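Long-range contact in type IV pilus assembly protein PilC (PDB 2WHN), which probably serves as an essential inner-membrane component of the type IV pilus machinery, controlling pilus assembly and disassembly and supporting the assembly ATPase PilB: residues L15-S19 against I74-Y79. Numbering follows the deposited sequence.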
loop_
_atom_site.group_PDB
_atom_site.type_symbol
_atom_site.label_atom_id
_atom_site.label_comp_id
_atom_site.label_asym_id
_atom_site.label_seq_id
_atom_site.Cartn_x
_atom_site.Cartn_y
_atom_site.Cartn_z
ATOM N N LEU A 15 6.645 3.530 1.628
ATOM C CA LEU A 15 5.807 3.035 0.543
ATOM C C LEU A 15 6.460 1.879 -0.210
ATOM O O LEU A 15 5.789 0.918 -0.591
ATOM C CB LEU A 15 5.440 4.165 -0.425
ATOM C CG LEU A 15 4.501 3.753 -1.563
ATOM C CD1 LEU A 15 3.170 3.246 -1.002
ATOM C CD2 LEU A 15 4.271 4.909 -2.516
ATOM N N ALA A 16 7.769 1.971 -0.424
ATOM C CA ALA A 16 8.512 0.897 -1.078
ATOM C C ALA A 16 8.451 -0.401 -0.275
ATOM O O ALA A 16 8.227 -1.475 -0.831
ATOM C CB ALA A 16 9.956 1.311 -1.314
ATOM N N ILE A 17 8.671 -0.296 1.033
ATOM C CA ILE A 17 8.613 -1.456 1.918
ATOM C C ILE A 17 7.222 -2.086 1.909
ATOM O O ILE A 17 7.069 -3.280 1.632
ATOM C CB ILE A 17 9.026 -1.079 3.360
ATOM C CG1 ILE A 17 10.506 -0.705 3.395
ATOM C CG2 ILE A 17 8.747 -2.226 4.325
ATOM C CD1 ILE A 17 10.984 -0.217 4.746
ATOM N N PHE A 18 6.201 -1.264 2.141
ATOM C CA PHE A 18 4.818 -1.726 2.056
ATOM C C PHE A 18 4.546 -2.487 0.761
ATOM O O PHE A 18 3.945 -3.563 0.777
ATOM C CB PHE A 18 3.844 -0.555 2.158
ATOM C CG PHE A 18 2.444 -0.896 1.713
ATOM C CD1 PHE A 18 1.605 -1.631 2.529
ATOM C CD2 PHE A 18 1.978 -0.489 0.477
ATOM C CE1 PHE A 18 0.322 -1.953 2.121
ATOM C CE2 PHE A 18 0.696 -0.797 0.067
ATOM C CZ PHE A 18 -0.132 -1.538 0.884
ATOM N N SER A 19 4.931 -1.887 -0.363
ATOM C CA SER A 19 4.643 -2.442 -1.683
ATOM C C SER A 19 5.349 -3.782 -1.896
ATOM O O SER A 19 4.772 -4.710 -2.457
ATOM C CB SER A 19 5.047 -1.454 -2.786
ATOM O OG SER A 19 4.324 -0.237 -2.687
ATOM N N ILE A 74 -0.555 9.347 -0.091
ATOM C CA ILE A 74 0.685 8.611 -0.334
ATOM C C ILE A 74 0.617 7.727 -1.588
ATOM O O ILE A 74 1.644 7.386 -2.176
ATOM C CB ILE A 74 1.088 7.765 0.891
ATOM C CG1 ILE A 74 2.398 7.021 0.625
ATOM C CG2 ILE A 74 -0.027 6.793 1.264
ATOM C CD1 ILE A 74 3.585 7.937 0.374
ATOM N N PHE A 75 -0.593 7.372 -2.008
ATOM C CA PHE A 75 -0.762 6.559 -3.211
ATOM C C PHE A 75 -1.089 7.433 -4.424
ATOM O O PHE A 75 -2.122 8.097 -4.459
ATOM C CB PHE A 75 -1.850 5.496 -2.991
ATOM C CG PHE A 75 -1.593 4.603 -1.802
ATOM C CD1 PHE A 75 -2.280 4.794 -0.611
ATOM C CD2 PHE A 75 -0.623 3.611 -1.858
ATOM C CE1 PHE A 75 -2.016 4.001 0.501
ATOM C CE2 PHE A 75 -0.367 2.811 -0.754
ATOM C CZ PHE A 75 -1.055 3.017 0.431
ATOM N N SER A 76 -0.179 7.465 -5.395
ATOM C CA SER A 76 -0.338 8.312 -6.578
ATOM C C SER A 76 -1.457 7.817 -7.496
ATOM O O SER A 76 -1.890 6.668 -7.403
ATOM C CB SER A 76 0.973 8.380 -7.359
ATOM O OG SER A 76 1.222 7.157 -8.032
ATOM N N ARG A 77 -1.890 8.678 -8.412
ATOM C CA ARG A 77 -2.945 8.317 -9.356
ATOM C C ARG A 77 -2.577 7.064 -10.135
ATOM O O ARG A 77 -3.405 6.175 -10.330
ATOM C CB ARG A 77 -3.218 9.465 -10.330
ATOM C CG ARG A 77 -4.179 10.514 -9.804
ATOM C CD ARG A 77 -4.453 11.578 -10.860
ATOM N NE ARG A 77 -4.644 12.894 -10.262
ATOM C CZ ARG A 77 -3.676 13.598 -9.685
ATOM N NH1 ARG A 77 -2.446 13.108 -9.622
ATOM N NH2 ARG A 77 -3.938 14.790 -9.166
ATOM N N LEU A 78 -1.331 6.997 -10.586
ATOM C CA LEU A 78 -0.870 5.848 -11.348
ATOM C C LEU A 78 -0.887 4.582 -10.493
ATOM O O LEU A 78 -1.289 3.513 -10.954
ATOM C CB LEU A 78 0.532 6.100 -11.901
ATOM C CG LEU A 78 1.073 5.004 -12.819
ATOM C CD1 LEU A 78 0.090 4.714 -13.947
ATOM C CD2 LEU A 78 2.437 5.390 -13.370
ATOM N N TYR A 79 -0.451 4.711 -9.245
ATOM C CA TYR A 79 -0.463 3.590 -8.314
ATOM C C TYR A 79 -1.879 3.044 -8.194
ATOM O O TYR A 79 -2.113 1.849 -8.391
ATOM C CB TYR A 79 0.054 4.039 -6.941
ATOM C CG TYR A 79 0.478 2.916 -6.015
ATOM C CD1 TYR A 79 1.814 2.726 -5.693
ATOM C CD2 TYR A 79 -0.463 2.097 -5.404
ATOM C CE1 TYR A 79 2.204 1.736 -4.809
ATOM C CE2 TYR A 79 -0.082 1.094 -4.526
ATOM C CZ TYR A 79 1.253 0.914 -4.239
ATOM O OH TYR A 79 1.642 -0.075 -3.368
#
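Tyr79 reaches across to helix 12-28 and donates a hydrogen bond to Ser19, with OH 2.8 Å from Ser19 OG, which lies at the ring edge and in its plane. Ser19 OG in turn donates to Leu15 O at 2.8 Å, while Ser19 N makes the helical bond to the same oxygen from the opposite face of the carbonyl. The buried serine hydroxyl is thus both acceptor and donor, which fixes its rotation. With CG anti to the backbone N (chi1 -163°), the Tyr79 side chain extends off the first turn of helix 77-89, where Ser76 is the N-cap, its OG accepting from Tyr79 N. The contact lies in the core of the all-helical N-terminal domain of PilC, a GSP F family protein, with Leu103 of helix 92-109 against Leu15 and Ser19, and Phe48 of helix 46-60 edge-to-face with Phe18. Leu15 CD1 approaches the Phe75 ring obliquely, 3.6 Å from Phe75 CE2, and its CD2 meets Ile74 O. The Phe18 and Phe75 rings meet obliquely, planes at 64°, through their CE2 atoms 3.8 Å apart; Phe18 CE2 also lies 3.6 Å from Tyr79 OH, which sits near the plane of the Phe18 ring.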